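Local structure of DUF411 domain-containing protein (Pseudomonas aeruginosa, 6WIS) at residues A[14-22]-A[90-98]; A[59-68]-A[76-87]. The protein binds copper in a cysteine-bridged cluster of four copper ions and probably contributes in this way to bacterial copper resistance. One frame throughout, in Å; residues are numbered along the deposited sequence.

Interaction 1 of 2, residues A[14-22]-A[90-98]. With CU (copper (II) ion), chain E; CU (copper (II) ion), chain F; ZN (zinc ion), chain J; CU (copper (II) ion), chain D.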
ATOM      1  N   GLY A  14      10.180   9.273  -5.451  1.00 34.45           N
ATOM      2  CA  GLY A  14      11.292   8.434  -5.044  1.00 29.71           C
ATOM      3  C   GLY A  14      10.911   7.414  -3.997  1.00 26.25           C
ATOM      4  O   GLY A  14      11.404   6.279  -4.041  1.00 27.07           O
ATOM      5  N   CYS A  15      10.005   7.792  -3.079  1.00 23.92           N
ATOM      6  CA  CYS A  15       9.599   6.889  -2.000  1.00 28.49           C
ATOM      7  C   CYS A  15       8.900   5.636  -2.528  1.00 23.72           C
ATOM      8  O   CYS A  15       9.074   4.548  -1.967  1.00 28.92           O
ATOM      9  CB  CYS A  15       8.695   7.629  -1.011  1.00 22.31           C
ATOM     10  SG  CYS A  15       7.423   8.565  -1.898  1.00 26.03           S
ATOM     11  N   CYS A  16       8.094   5.762  -3.594  1.00 23.89           N
ATOM     12  CA  CYS A  16       7.457   4.585  -4.188  1.00 26.30           C
ATOM     13  C   CYS A  16       8.493   3.549  -4.614  1.00 26.02           C
ATOM     14  O   CYS A  16       8.307   2.348  -4.396  1.00 23.02           O
ATOM     15  CB  CYS A  16       6.601   4.960  -5.408  1.00 26.41           C
ATOM     16  SG  CYS A  16       5.447   6.358  -5.226  1.00 26.65           S
ATOM     17  N   LYS A  17       9.574   3.997  -5.254  1.00 26.24           N
ATOM     18  CA  LYS A  17      10.630   3.094  -5.697  1.00 24.74           C
ATOM     19  C   LYS A  17      11.361   2.465  -4.522  1.00 25.29           C
ATOM     20  O   LYS A  17      11.773   1.301  -4.601  1.00 27.34           O
ATOM     21  CB  LYS A  17      11.624   3.854  -6.595  1.00 25.28           C
ATOM     22  CG  LYS A  17      11.045   4.282  -7.961  1.00 35.68           C
ATOM     23  CD  LYS A  17      12.001   5.222  -8.725  1.00 43.03           C
ATOM     24  N   ASP A  18      11.535   3.219  -3.432  1.00 25.33           N
ATOM     25  CA  ASP A  18      12.149   2.674  -2.225  1.00 27.76           C
ATOM     26  C   ASP A  18      11.244   1.623  -1.586  1.00 25.62           C
ATOM     27  O   ASP A  18      11.712   0.559  -1.165  1.00 24.07           O
ATOM     28  CB  ASP A  18      12.447   3.831  -1.243  1.00 28.35           C
ATOM     29  CG  ASP A  18      13.291   3.404  -0.020  1.00 34.19           C
ATOM     30  OD1 ASP A  18      13.983   2.384  -0.049  1.00 43.17           O
ATOM     31  OD2 ASP A  18      13.278   4.117   0.987  1.00 45.99           O
ATOM     32  N   TRP A  19       9.940   1.905  -1.508  1.00 22.14           N
ATOM     33  CA  TRP A  19       8.998   0.903  -0.999  1.00 24.46           C
ATOM     34  C   TRP A  19       9.051  -0.387  -1.825  1.00 23.72           C
ATOM     35  O   TRP A  19       9.055  -1.495  -1.271  1.00 24.17           O
ATOM     36  CB  TRP A  19       7.598   1.498  -1.000  1.00 22.38           C
ATOM     37  CG  TRP A  19       6.515   0.633  -0.510  1.00 21.74           C
ATOM     38  CD1 TRP A  19       6.258   0.299   0.788  1.00 22.55           C
ATOM     39  CD2 TRP A  19       5.487   0.017  -1.302  1.00 22.94           C
ATOM     40  NE1 TRP A  19       5.121  -0.499   0.853  1.00 22.64           N
ATOM     41  CE2 TRP A  19       4.624  -0.665  -0.415  1.00 23.00           C
ATOM     42  CE3 TRP A  19       5.199  -0.004  -2.677  1.00 25.71           C
ATOM     43  CZ2 TRP A  19       3.493  -1.361  -0.860  1.00 24.54           C
ATOM     44  CZ3 TRP A  19       4.068  -0.701  -3.120  1.00 20.83           C
ATOM     45  CH2 TRP A  19       3.238  -1.377  -2.219  1.00 22.07           C
ATOM     46  N   ILE A  20       9.118  -0.260  -3.153  1.00 23.43           N
ATOM     47  CA  ILE A  20       9.260  -1.440  -4.002  1.00 26.90           C
ATOM     48  C   ILE A  20      10.523  -2.221  -3.625  1.00 32.26           C
ATOM     49  O   ILE A  20      10.515  -3.459  -3.582  1.00 29.55           O
ATOM     50  CB  ILE A  20       9.251  -1.014  -5.480  1.00 28.91           C
ATOM     51  CG1 ILE A  20       7.837  -0.572  -5.874  1.00 26.18           C
ATOM     52  CG2 ILE A  20       9.800  -2.121  -6.375  1.00 29.55           C
ATOM     53  CD1 ILE A  20       7.739   0.022  -7.291  1.00 26.53           C
ATOM     54  N   LYS A  21      11.611  -1.515  -3.293  1.00 29.02           N
ATOM     55  CA  LYS A  21      12.846  -2.225  -2.956  1.00 32.23           C
ATOM     56  C   LYS A  21      12.727  -2.955  -1.625  1.00 28.40           C
ATOM     57  O   LYS A  21      13.251  -4.059  -1.486  1.00 31.50           O
ATOM     58  CB  LYS A  21      14.037  -1.255  -2.975  1.00 31.21           C
ATOM     59  CG  LYS A  21      14.474  -0.913  -4.406  1.00 36.29           C
ATOM     60  CD  LYS A  21      15.591   0.126  -4.499  1.00 43.86           C
ATOM     61  CE  LYS A  21      16.905  -0.427  -3.962  1.00 63.35           C
ATOM     62  NZ  LYS A  21      18.086   0.451  -4.238  1.00 66.84           N
ATOM     63  N   HIS A  22      11.990  -2.390  -0.661  1.00 26.67           N
ATOM     64  CA  HIS A  22      11.714  -3.086   0.596  1.00 31.18           C
ATOM     65  C   HIS A  22      10.864  -4.337   0.378  1.00 33.07           C
ATOM     66  O   HIS A  22      11.068  -5.361   1.050  1.00 31.83           O
ATOM     67  CB  HIS A  22      10.999  -2.145   1.582  1.00 30.27           C
ATOM     68  CG  HIS A  22      11.879  -1.088   2.171  1.00 32.49           C
ATOM     69  ND1 HIS A  22      12.266  -1.095   3.492  1.00 39.05           N
ATOM     70  CD2 HIS A  22      12.436   0.020   1.625  1.00 29.63           C
ATOM     71  CE1 HIS A  22      13.021  -0.040   3.737  1.00 37.73           C
ATOM     72  NE2 HIS A  22      13.145   0.649   2.620  1.00 35.72           N
HETATM   73  N   MSE A  90       1.608  10.041   3.190  1.00 25.76           N
HETATM   74  CA  MSE A  90       2.969   9.521   3.185  1.00 28.11           C
HETATM   75  C   MSE A  90       3.630   9.818   4.511  1.00 30.57           C
HETATM   76  O   MSE A  90       4.435  10.744   4.603  1.00 30.88           O
HETATM   77  CB  MSE A  90       3.802  10.125   2.041  1.00 29.83           C
HETATM   78  CG  MSE A  90       3.266   9.927   0.632  1.00 28.08           C
HETATM   79 SE   MSE A  90       4.409  10.756  -0.761  0.75 32.91          SE
HETATM   80  CE  MSE A  90       4.342  12.622  -0.158  1.00 30.19           C
ATOM     81  N   PRO A  91       3.292   9.037   5.539  1.00 28.23           N
ATOM     82  CA  PRO A  91       3.853   9.293   6.878  1.00 27.90           C
ATOM     83  C   PRO A  91       5.338   8.974   6.907  1.00 31.39           C
ATOM     84  O   PRO A  91       5.770   7.921   6.429  1.00 27.41           O
ATOM     85  CB  PRO A  91       3.058   8.355   7.789  1.00 26.30           C
ATOM     86  CG  PRO A  91       2.510   7.306   6.872  1.00 27.49           C
ATOM     87  CD  PRO A  91       2.280   7.969   5.550  1.00 26.36           C
ATOM     88  N   VAL A  92       6.120   9.905   7.453  1.00 27.96           N
ATOM     89  CA  VAL A  92       7.560   9.675   7.562  1.00 30.82           C
ATOM     90  C   VAL A  92       7.799   8.514   8.526  1.00 27.28           C
ATOM     91  O   VAL A  92       7.125   8.388   9.552  1.00 31.84           O
ATOM     92  CB  VAL A  92       8.282  10.960   8.019  1.00 29.96           C
ATOM     93  CG1 VAL A  92       9.772  10.700   8.264  1.00 29.75           C
ATOM     94  CG2 VAL A  92       8.137  12.052   6.982  1.00 32.48           C
ATOM     95  N   GLY A  93       8.746   7.647   8.192  1.00 29.46           N
ATOM     96  CA  GLY A  93       9.034   6.477   8.991  1.00 28.06           C
ATOM     97  C   GLY A  93       8.373   5.202   8.504  1.00 30.93           C
ATOM     98  O   GLY A  93       8.772   4.111   8.929  1.00 34.57           O
ATOM     99  N   SER A  94       7.376   5.306   7.633  1.00 29.20           N
ATOM    100  CA  SER A  94       6.817   4.110   7.021  1.00 28.32           C
ATOM    101  C   SER A  94       7.806   3.565   5.991  1.00 31.31           C
ATOM    102  O   SER A  94       8.697   4.292   5.530  1.00 30.38           O
ATOM    103  CB  SER A  94       5.457   4.420   6.395  1.00 25.92           C
ATOM    104  OG  SER A  94       5.562   5.332   5.308  1.00 27.40           O
ATOM    105  N   PRO A  95       7.684   2.290   5.617  1.00 28.50           N
ATOM    106  CA  PRO A  95       8.703   1.691   4.731  1.00 25.93           C
ATOM    107  C   PRO A  95       8.738   2.368   3.369  1.00 24.70           C
ATOM    108  O   PRO A  95       7.707   2.540   2.709  1.00 25.37           O
ATOM    109  CB  PRO A  95       8.276   0.220   4.612  1.00 30.03           C
ATOM    110  CG  PRO A  95       7.281  -0.019   5.708  1.00 32.61           C
ATOM    111  CD  PRO A  95       6.683   1.306   6.089  1.00 26.60           C
ATOM    112  N   GLY A  96       9.942   2.746   2.944  1.00 27.01           N
ATOM    113  CA  GLY A  96      10.110   3.530   1.739  1.00 23.84           C
ATOM    114  C   GLY A  96      10.001   5.024   1.950  1.00 27.39           C
ATOM    115  O   GLY A  96      10.371   5.785   1.053  1.00 26.13           O
HETATM  116  N   MSE A  97       9.550   5.458   3.120  1.00 27.94           N
HETATM  117  CA  MSE A  97       9.450   6.873   3.501  1.00 30.62           C
HETATM  118  C   MSE A  97      10.323   7.128   4.740  1.00 32.49           C
HETATM  119  O   MSE A  97      10.134   8.092   5.463  1.00 26.31           O
HETATM  120  CB  MSE A  97       7.991   7.257   3.798  1.00 23.82           C
HETATM  121  CG  MSE A  97       7.123   7.755   2.559  1.00 27.55           C
HETATM  122 SE   MSE A  97       7.855   9.389   1.719  0.75 31.32          SE
HETATM  123  CE  MSE A  97       7.649  10.517   3.329  1.00 27.57           C
ATOM    124  N   GLU A  98      11.280   6.254   5.028  1.00 26.59           N
ATOM    125  CA  GLU A  98      11.989   6.396   6.294  1.00 30.33           C
ATOM    126  C   GLU A  98      13.090   7.452   6.163  1.00 36.16           C
ATOM    127  O   GLU A  98      13.812   7.504   5.157  1.00 32.69           O
ATOM    128  CB  GLU A  98      12.549   5.051   6.762  1.00 31.36           C
ATOM    129  CG  GLU A  98      13.783   4.585   6.084  1.00 34.26           C
ATOM    130  CD  GLU A  98      13.542   3.981   4.715  1.00 43.10           C
ATOM    131  OE1 GLU A  98      12.391   3.938   4.196  1.00 32.85           O
ATOM    132  OE2 GLU A  98      14.559   3.547   4.166  1.00 35.79           O
TER
HETATM  133 CU    CU E 203       6.862   7.457  -3.883  1.00 29.60          CU
HETATM  134 CU    CU F 204       6.673  10.069  -0.262  1.00 31.97          CU
HETATM  135 ZN    ZN J 208      14.132   2.375   2.248  1.00 31.00          ZN
HETATM  136 CU    CU D 202       5.531   7.427  -1.425  1.00 26.31          CU

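Interaction 2 of 2, residues A[59-68]-A[76-87]. With CU (copper (II) ion), chain D; ZN (zinc ion), chain N.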
ATOM      1  N   ILE A  59      -2.535  -7.089  -5.264  1.00 28.66           N
ATOM      2  CA  ILE A  59      -2.025  -8.432  -5.007  1.00 33.75           C
ATOM      3  C   ILE A  59      -3.226  -9.340  -4.815  1.00 34.22           C
ATOM      4  O   ILE A  59      -4.088  -9.057  -3.977  1.00 31.23           O
ATOM      5  CB  ILE A  59      -1.069  -8.509  -3.794  1.00 30.19           C
ATOM      6  CG1 ILE A  59      -0.642  -9.969  -3.544  1.00 34.27           C
ATOM      7  CG2 ILE A  59      -1.688  -7.885  -2.512  1.00 24.61           C
ATOM      8  CD1 ILE A  59       0.714 -10.099  -2.813  1.00 30.25           C
ATOM      9  N   ASP A  60      -3.309 -10.392  -5.631  1.00 38.08           N
ATOM     10  CA  ASP A  60      -4.353 -11.409  -5.516  1.00 39.77           C
ATOM     11  C   ASP A  60      -5.731 -10.767  -5.393  1.00 44.56           C
ATOM     12  O   ASP A  60      -6.577 -11.199  -4.608  1.00 43.53           O
ATOM     13  CB  ASP A  60      -4.056 -12.357  -4.346  1.00 42.32           C
ATOM     14  CG  ASP A  60      -2.757 -13.159  -4.556  1.00 53.43           C
ATOM     15  OD1 ASP A  60      -2.558 -13.762  -5.644  1.00 55.40           O
ATOM     16  OD2 ASP A  60      -1.920 -13.174  -3.630  1.00 58.14           O
ATOM     17  N   GLY A  61      -5.934  -9.683  -6.149  1.00 41.05           N
ATOM     18  CA  GLY A  61      -7.204  -9.018  -6.227  1.00 34.75           C
ATOM     19  C   GLY A  61      -7.443  -7.892  -5.242  1.00 42.18           C
ATOM     20  O   GLY A  61      -8.426  -7.158  -5.403  1.00 42.37           O
ATOM     21  N   LYS A  62      -6.592  -7.719  -4.231  1.00 37.55           N
ATOM     22  CA  LYS A  62      -6.810  -6.711  -3.198  1.00 31.95           C
ATOM     23  C   LYS A  62      -5.848  -5.543  -3.398  1.00 32.62           C
ATOM     24  O   LYS A  62      -4.729  -5.729  -3.894  1.00 29.04           O
ATOM     25  CB  LYS A  62      -6.614  -7.322  -1.814  1.00 32.22           C
ATOM     26  CG  LYS A  62      -7.375  -8.643  -1.623  1.00 32.83           C
ATOM     27  CD  LYS A  62      -7.275  -9.128  -0.187  1.00 33.09           C
ATOM     28  CE  LYS A  62      -8.158 -10.377   0.025  1.00 27.87           C
ATOM     29  NZ  LYS A  62      -8.174 -10.672   1.474  1.00 36.11           N
ATOM     30  N   PHE A  63      -6.285  -4.337  -3.028  1.00 29.27           N
ATOM     31  CA  PHE A  63      -5.439  -3.159  -3.225  1.00 29.38           C
ATOM     32  C   PHE A  63      -4.571  -2.890  -1.996  1.00 27.48           C
ATOM     33  O   PHE A  63      -4.935  -3.207  -0.863  1.00 25.76           O
ATOM     34  CB  PHE A  63      -6.259  -1.903  -3.582  1.00 25.71           C
ATOM     35  CG  PHE A  63      -7.166  -1.381  -2.477  1.00 26.94           C
ATOM     36  CD1 PHE A  63      -6.653  -0.652  -1.412  1.00 24.38           C
ATOM     37  CD2 PHE A  63      -8.543  -1.553  -2.566  1.00 28.41           C
ATOM     38  CE1 PHE A  63      -7.483  -0.164  -0.432  1.00 30.54           C
ATOM     39  CE2 PHE A  63      -9.382  -1.056  -1.600  1.00 29.82           C
ATOM     40  CZ  PHE A  63      -8.860  -0.363  -0.532  1.00 28.64           C
ATOM     41  N   VAL A  64      -3.412  -2.290  -2.244  1.00 26.88           N
ATOM     42  CA  VAL A  64      -2.422  -1.955  -1.221  1.00 20.73           C
ATOM     43  C   VAL A  64      -2.101  -0.492  -1.486  1.00 24.71           C
ATOM     44  O   VAL A  64      -1.406  -0.177  -2.454  1.00 23.69           O
ATOM     45  CB  VAL A  64      -1.159  -2.823  -1.315  1.00 23.57           C
ATOM     46  CG1 VAL A  64      -0.116  -2.383  -0.268  1.00 19.87           C
ATOM     47  CG2 VAL A  64      -1.511  -4.357  -1.158  1.00 21.70           C
ATOM     48  N   GLU A  65      -2.669   0.406  -0.694  1.00 26.26           N
ATOM     49  CA  GLU A  65      -2.581   1.836  -0.954  1.00 24.63           C
ATOM     50  C   GLU A  65      -1.483   2.424  -0.081  1.00 24.06           C
ATOM     51  O   GLU A  65      -1.569   2.376   1.148  1.00 22.74           O
ATOM     52  CB  GLU A  65      -3.922   2.522  -0.678  1.00 25.38           C
ATOM     53  CG  GLU A  65      -3.942   4.012  -1.014  1.00 22.38           C
ATOM     54  CD  GLU A  65      -3.854   4.280  -2.516  1.00 30.98           C
ATOM     55  OE1 GLU A  65      -4.013   3.304  -3.277  1.00 31.71           O
ATOM     56  OE2 GLU A  65      -3.630   5.456  -2.939  1.00 26.44           O
ATOM     57  N   GLY A  66      -0.449   2.951  -0.707  1.00 24.66           N
ATOM     58  CA  GLY A  66       0.580   3.605   0.078  1.00 21.90           C
ATOM     59  C   GLY A  66       1.613   2.673   0.706  1.00 25.88           C
ATOM     60  O   GLY A  66       1.810   1.507   0.321  1.00 23.27           O
ATOM     61  N   HIS A  67       2.309   3.231   1.690  1.00 22.68           N
ATOM     62  CA  HIS A  67       3.507   2.610   2.257  1.00 24.77           C
ATOM     63  C   HIS A  67       3.156   1.571   3.331  1.00 26.35           C
ATOM     64  O   HIS A  67       3.551   1.671   4.491  1.00 23.94           O
ATOM     65  CB  HIS A  67       4.422   3.713   2.777  1.00 24.47           C
ATOM     66  CG  HIS A  67       5.038   4.528   1.678  1.00 22.94           C
ATOM     67  ND1 HIS A  67       6.270   4.229   1.134  1.00 24.55           N
ATOM     68  CD2 HIS A  67       4.568   5.584   0.977  1.00 20.60           C
ATOM     69  CE1 HIS A  67       6.537   5.072   0.153  1.00 26.88           C
ATOM     70  NE2 HIS A  67       5.519   5.904   0.031  1.00 21.12           N
ATOM     71  N   VAL A  68       2.409   0.549   2.907  1.00 27.18           N
ATOM     72  CA  VAL A  68       2.036  -0.566   3.799  1.00 23.12           C
ATOM     73  C   VAL A  68       3.249  -1.466   4.021  1.00 24.03           C
ATOM     74  O   VAL A  68       3.883  -1.893   3.039  1.00 23.51           O
ATOM     75  CB  VAL A  68       0.885  -1.374   3.198  1.00 24.89           C
ATOM     76  CG1 VAL A  68       0.484  -2.502   4.171  1.00 19.92           C
ATOM     77  CG2 VAL A  68      -0.349  -0.478   2.849  1.00 23.99           C
ATOM     78  N   LEU A  76      -3.179  -8.804   5.237  1.00 30.20           N
ATOM     79  CA  LEU A  76      -4.246  -8.481   4.299  1.00 33.28           C
ATOM     80  C   LEU A  76      -4.639  -9.699   3.473  1.00 31.40           C
ATOM     81  O   LEU A  76      -5.830  -9.994   3.310  1.00 33.04           O
ATOM     82  CB  LEU A  76      -3.804  -7.329   3.389  1.00 27.76           C
ATOM     83  CG  LEU A  76      -4.700  -6.993   2.199  1.00 27.48           C
ATOM     84  CD1 LEU A  76      -6.079  -6.513   2.695  1.00 25.77           C
ATOM     85  CD2 LEU A  76      -4.034  -5.918   1.305  1.00 24.95           C
ATOM     86  N   ARG A  77      -3.644 -10.427   2.965  1.00 32.12           N
ATOM     87  CA  ARG A  77      -3.901 -11.569   2.095  1.00 35.99           C
ATOM     88  C   ARG A  77      -4.720 -12.646   2.784  1.00 40.27           C
ATOM     89  O   ARG A  77      -5.509 -13.333   2.127  1.00 40.00           O
ATOM     90  CB  ARG A  77      -2.587 -12.170   1.608  1.00 34.27           C
ATOM     91  CG  ARG A  77      -1.869 -11.301   0.623  1.00 32.59           C
ATOM     92  CD  ARG A  77      -0.660 -11.984   0.016  1.00 35.63           C
ATOM     93  NE  ARG A  77      -1.012 -13.008  -0.963  1.00 36.75           N
ATOM     94  CZ  ARG A  77      -0.765 -14.305  -0.797  1.00 42.18           C
ATOM     95  NH1 ARG A  77      -0.186 -14.728   0.313  1.00 41.68           N
ATOM     96  NH2 ARG A  77      -1.101 -15.173  -1.734  1.00 39.44           N
ATOM     97  N   GLU A  78      -4.562 -12.809   4.094  1.00 36.75           N
ATOM     98  CA  GLU A  78      -5.222 -13.911   4.772  1.00 44.10           C
ATOM     99  C   GLU A  78      -6.532 -13.521   5.452  1.00 46.05           C
ATOM    100  O   GLU A  78      -7.141 -14.367   6.103  1.00 46.82           O
ATOM    101  CB  GLU A  78      -4.265 -14.562   5.767  1.00 41.05           C
ATOM    102  CG  GLU A  78      -3.968 -13.803   7.026  1.00 47.65           C
ATOM    103  CD  GLU A  78      -2.682 -14.304   7.668  1.00 54.16           C
ATOM    104  OE1 GLU A  78      -1.913 -15.004   6.966  1.00 55.55           O
ATOM    105  OE2 GLU A  78      -2.440 -14.004   8.859  1.00 61.41           O
ATOM    106  N   ARG A  79      -7.010 -12.293   5.282  1.00 38.25           N
ATOM    107  CA  ARG A  79      -8.280 -11.874   5.868  1.00 37.60           C
ATOM    108  C   ARG A  79      -9.319 -11.847   4.749  1.00 47.54           C
ATOM    109  O   ARG A  79      -9.360 -10.913   3.938  1.00 38.34           O
ATOM    110  CB  ARG A  79      -8.146 -10.525   6.570  1.00 40.14           C
ATOM    111  CG  ARG A  79      -7.297 -10.567   7.839  1.00 41.86           C
ATOM    112  CD  ARG A  79      -8.181 -10.707   9.087  1.00 44.61           C
ATOM    113  NE  ARG A  79      -9.315  -9.799   9.007  1.00 37.36           N
ATOM    114  CZ  ARG A  79      -9.365  -8.598   9.583  1.00 48.66           C
ATOM    115  NH1 ARG A  79      -8.345  -8.162  10.317  1.00 40.51           N
ATOM    116  NH2 ARG A  79     -10.442  -7.834   9.427  1.00 43.51           N
ATOM    117  N   ALA A  80     -10.160 -12.891   4.711  1.00 47.51           N
ATOM    118  CA  ALA A  80     -11.152 -13.017   3.648  1.00 41.97           C
ATOM    119  C   ALA A  80     -12.173 -11.888   3.661  1.00 37.03           C
ATOM    120  O   ALA A  80     -12.806 -11.630   2.632  1.00 42.94           O
ATOM    121  CB  ALA A  80     -11.867 -14.361   3.754  1.00 49.71           C
ATOM    122  N   ASP A  81     -12.343 -11.201   4.790  1.00 35.26           N
ATOM    123  CA  ASP A  81     -13.286 -10.088   4.841  1.00 42.24           C
ATOM    124  C   ASP A  81     -12.731  -8.776   4.268  1.00 40.21           C
ATOM    125  O   ASP A  81     -13.505  -7.822   4.110  1.00 39.56           O
ATOM    126  CB  ASP A  81     -13.739  -9.852   6.289  1.00 34.81           C
ATOM    127  CG  ASP A  81     -12.572  -9.628   7.227  1.00 43.76           C
ATOM    128  OD1 ASP A  81     -11.600 -10.411   7.156  1.00 45.79           O
ATOM    129  OD2 ASP A  81     -12.616  -8.673   8.028  1.00 46.44           O
ATOM    130  N   LEU A  82     -11.436  -8.693   3.952  1.00 39.91           N
ATOM    131  CA  LEU A  82     -10.814  -7.438   3.527  1.00 39.44           C
ATOM    132  C   LEU A  82     -10.489  -7.464   2.039  1.00 35.21           C
ATOM    133  O   LEU A  82      -9.945  -8.445   1.519  1.00 34.62           O
ATOM    134  CB  LEU A  82      -9.530  -7.140   4.314  1.00 36.75           C
ATOM    135  CG  LEU A  82      -9.653  -6.970   5.827  1.00 37.12           C
ATOM    136  CD1 LEU A  82      -8.295  -6.669   6.433  1.00 36.10           C
ATOM    137  CD2 LEU A  82     -10.661  -5.885   6.183  1.00 32.25           C
ATOM    138  N   VAL A  83     -10.804  -6.355   1.372  1.00 32.97           N
ATOM    139  CA  VAL A  83     -10.519  -6.165  -0.044  1.00 37.36           C
ATOM    140  C   VAL A  83      -9.318  -5.241  -0.285  1.00 34.57           C
ATOM    141  O   VAL A  83      -8.930  -5.036  -1.442  1.00 26.58           O
ATOM    142  CB  VAL A  83     -11.774  -5.611  -0.747  1.00 40.28           C
ATOM    143  CG1 VAL A  83     -11.944  -4.145  -0.406  1.00 37.08           C
ATOM    144  CG2 VAL A  83     -11.721  -5.845  -2.267  1.00 50.00           C
ATOM    145  N   GLY A  84      -8.732  -4.675   0.765  1.00 32.54           N
ATOM    146  CA  GLY A  84      -7.608  -3.771   0.597  1.00 30.10           C
ATOM    147  C   GLY A  84      -7.147  -3.246   1.941  1.00 27.21           C
ATOM    148  O   GLY A  84      -7.833  -3.386   2.958  1.00 27.58           O
ATOM    149  N   ALA A  85      -5.935  -2.686   1.935  1.00 24.72           N
ATOM    150  CA  ALA A  85      -5.402  -1.982   3.095  1.00 27.36           C
ATOM    151  C   ALA A  85      -4.687  -0.734   2.601  1.00 25.38           C
ATOM    152  O   ALA A  85      -4.109  -0.736   1.513  1.00 23.15           O
ATOM    153  CB  ALA A  85      -4.451  -2.842   3.910  1.00 24.78           C
ATOM    154  N   ALA A  86      -4.763   0.336   3.394  1.00 23.15           N
ATOM    155  CA  ALA A  86      -4.226   1.641   3.024  1.00 28.76           C
ATOM    156  C   ALA A  86      -3.428   2.220   4.180  1.00 24.45           C
ATOM    157  O   ALA A  86      -3.833   2.102   5.351  1.00 24.96           O
ATOM    158  CB  ALA A  86      -5.353   2.657   2.655  1.00 21.79           C
ATOM    159  N   VAL A  87      -2.301   2.846   3.842  1.00 24.15           N
ATOM    160  CA  VAL A  87      -1.672   3.864   4.683  1.00 24.90           C
ATOM    161  C   VAL A  87      -1.855   5.198   3.963  1.00 25.45           C
ATOM    162  O   VAL A  87      -1.115   5.497   3.016  1.00 25.60           O
ATOM    163  CB  VAL A  87      -0.188   3.586   4.946  1.00 26.23           C
ATOM    164  CG1 VAL A  87       0.414   4.757   5.733  1.00 24.83           C
ATOM    165  CG2 VAL A  87       0.004   2.241   5.678  1.00 20.99           C
TER
HETATM  166 CU    CU D 202       5.531   7.427  -1.425  1.00 26.31          CU
HETATM  167 ZN    ZN N 212      -0.717 -15.283   9.295  1.00 84.81          ZN
HETATM  168  O   HOH W   1       1.545   5.792   2.691  1.00 25.26           O

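Interaction 1 of 2, residues A[14-22]-A[90-98]
C15, on helix 14-24, and the selenomethionines M90 and M97, on the loop after strand 84-86, converge on one copper of a cysteine-bridged tetranuclear cluster. C15 SG lies 2.4 Å from that ion, and M90 SE and M97 SE reach it from the loop. The same sulfur bonds two further coppers, one shared with C16 and C13, the other with C54 and H67, so a single thiolate bridges three metals. A chi1 of 47°, with SG wedged between backbone N and carbonyl carbon, aims the sulfur at these ions. The bond to CB points toward the loop, and C15 CB lies 3.4 Å from M97 SE.

One helical turn on, a zinc ion joins the same two segments. D18 chelates it with both carboxylate oxygens, H22 adds NE2 at 2.0 Å, and E98 supplies OE2. The H22 and E98 side chains point at each other across the contact, ring and carboxylate planes 76° apart, with E98 OE2 at the ring edge. G96 N lies over one face of that ring.

No direct hydrogen bond joins the segments, so metals and close packing hold them. G96 CA approaches W19 CA to 4.0 Å. At the indole edge, P95 O sits 3.3 Å from W19 CD1.

Interaction 2 of 2, residues A[59-68]-A[76-87]
F63 N donates to V83 O, A85 N to F63 O, E65 N to A85 O and V87 N to E65 O, a parallel ladder in which the axes of 62-65 and 84-86 are almost aligned. Its E65 N to A85 O bond is nearly straight, 172° at the hydrogen. Farther along, a water takes the H67 N-H and donates to V87 O, extending the link past the direct bonds.

Polar side chains secure the opposite end. K62, extended beyond CG, carries NZ into the loop that follows helix 70-77, where it donates to L82 O at 2.8 Å, in the carbonyl plane, and to L76 O. R79 N bonds L76 O from the other face of that carbonyl. R77, bent at chi3, forms a salt bridge with D60, gripping it side-on: NE and NH2 both bond OD2, NE nearly along its C-O axis and NH2 from above the carboxylate plane. OD2 lies almost in the guanidinium plane, while the carboxylate is turned 50° from it.

Strands 62-65 and 84-86 are parallel, hydrogen-bonded neighbours in the sheet and helix 70-77 connects them, so the unit is a beta-alpha-beta crossover. Among its apolar contacts, L76 CD2 meets V64 CG2 at 3.9 Å, packing helix against strand. Past strand 62-65, V68 CG2 packs against V87 CG2 at 3.9 Å, the two side chains set obliquely.

On the sheet face of F63, E65 and A86, the phenyl ring folds over the neighbouring strand, its CG placed between backbone N and carbonyl carbon. G84 CA stands 3.6 Å from the F63 ring centroid, 5° off the normal, a CH-pi contact over the face. E65 CB packs against A86 CB at 3.6 Å, whereas the E65 carboxylate leads away to S53 N, T56 and K42.

In the fold
From the N terminus, strand 4-9 leads into helix 14-24, which opens the long loop closed by interaction 1 when residues 90-98 return to it. Interaction 2 lies within that span: residues 59-68 and 76-87 close a short loop around helix 70-77, so the two are nested and do not cross. Their centres are about 17 Å apart, on opposite sides of the chain's centre, yet they meet directly. A probable hydrogen bond, H67 ND1 to P95 O at 2.7 Å, ties the 90-98 loop to segment 59-68, and W19 NE1 probably bonds V68 O. C15 and H67 also share one copper, joining helix 14-24 to the 59-68 segment just past strand 62-65.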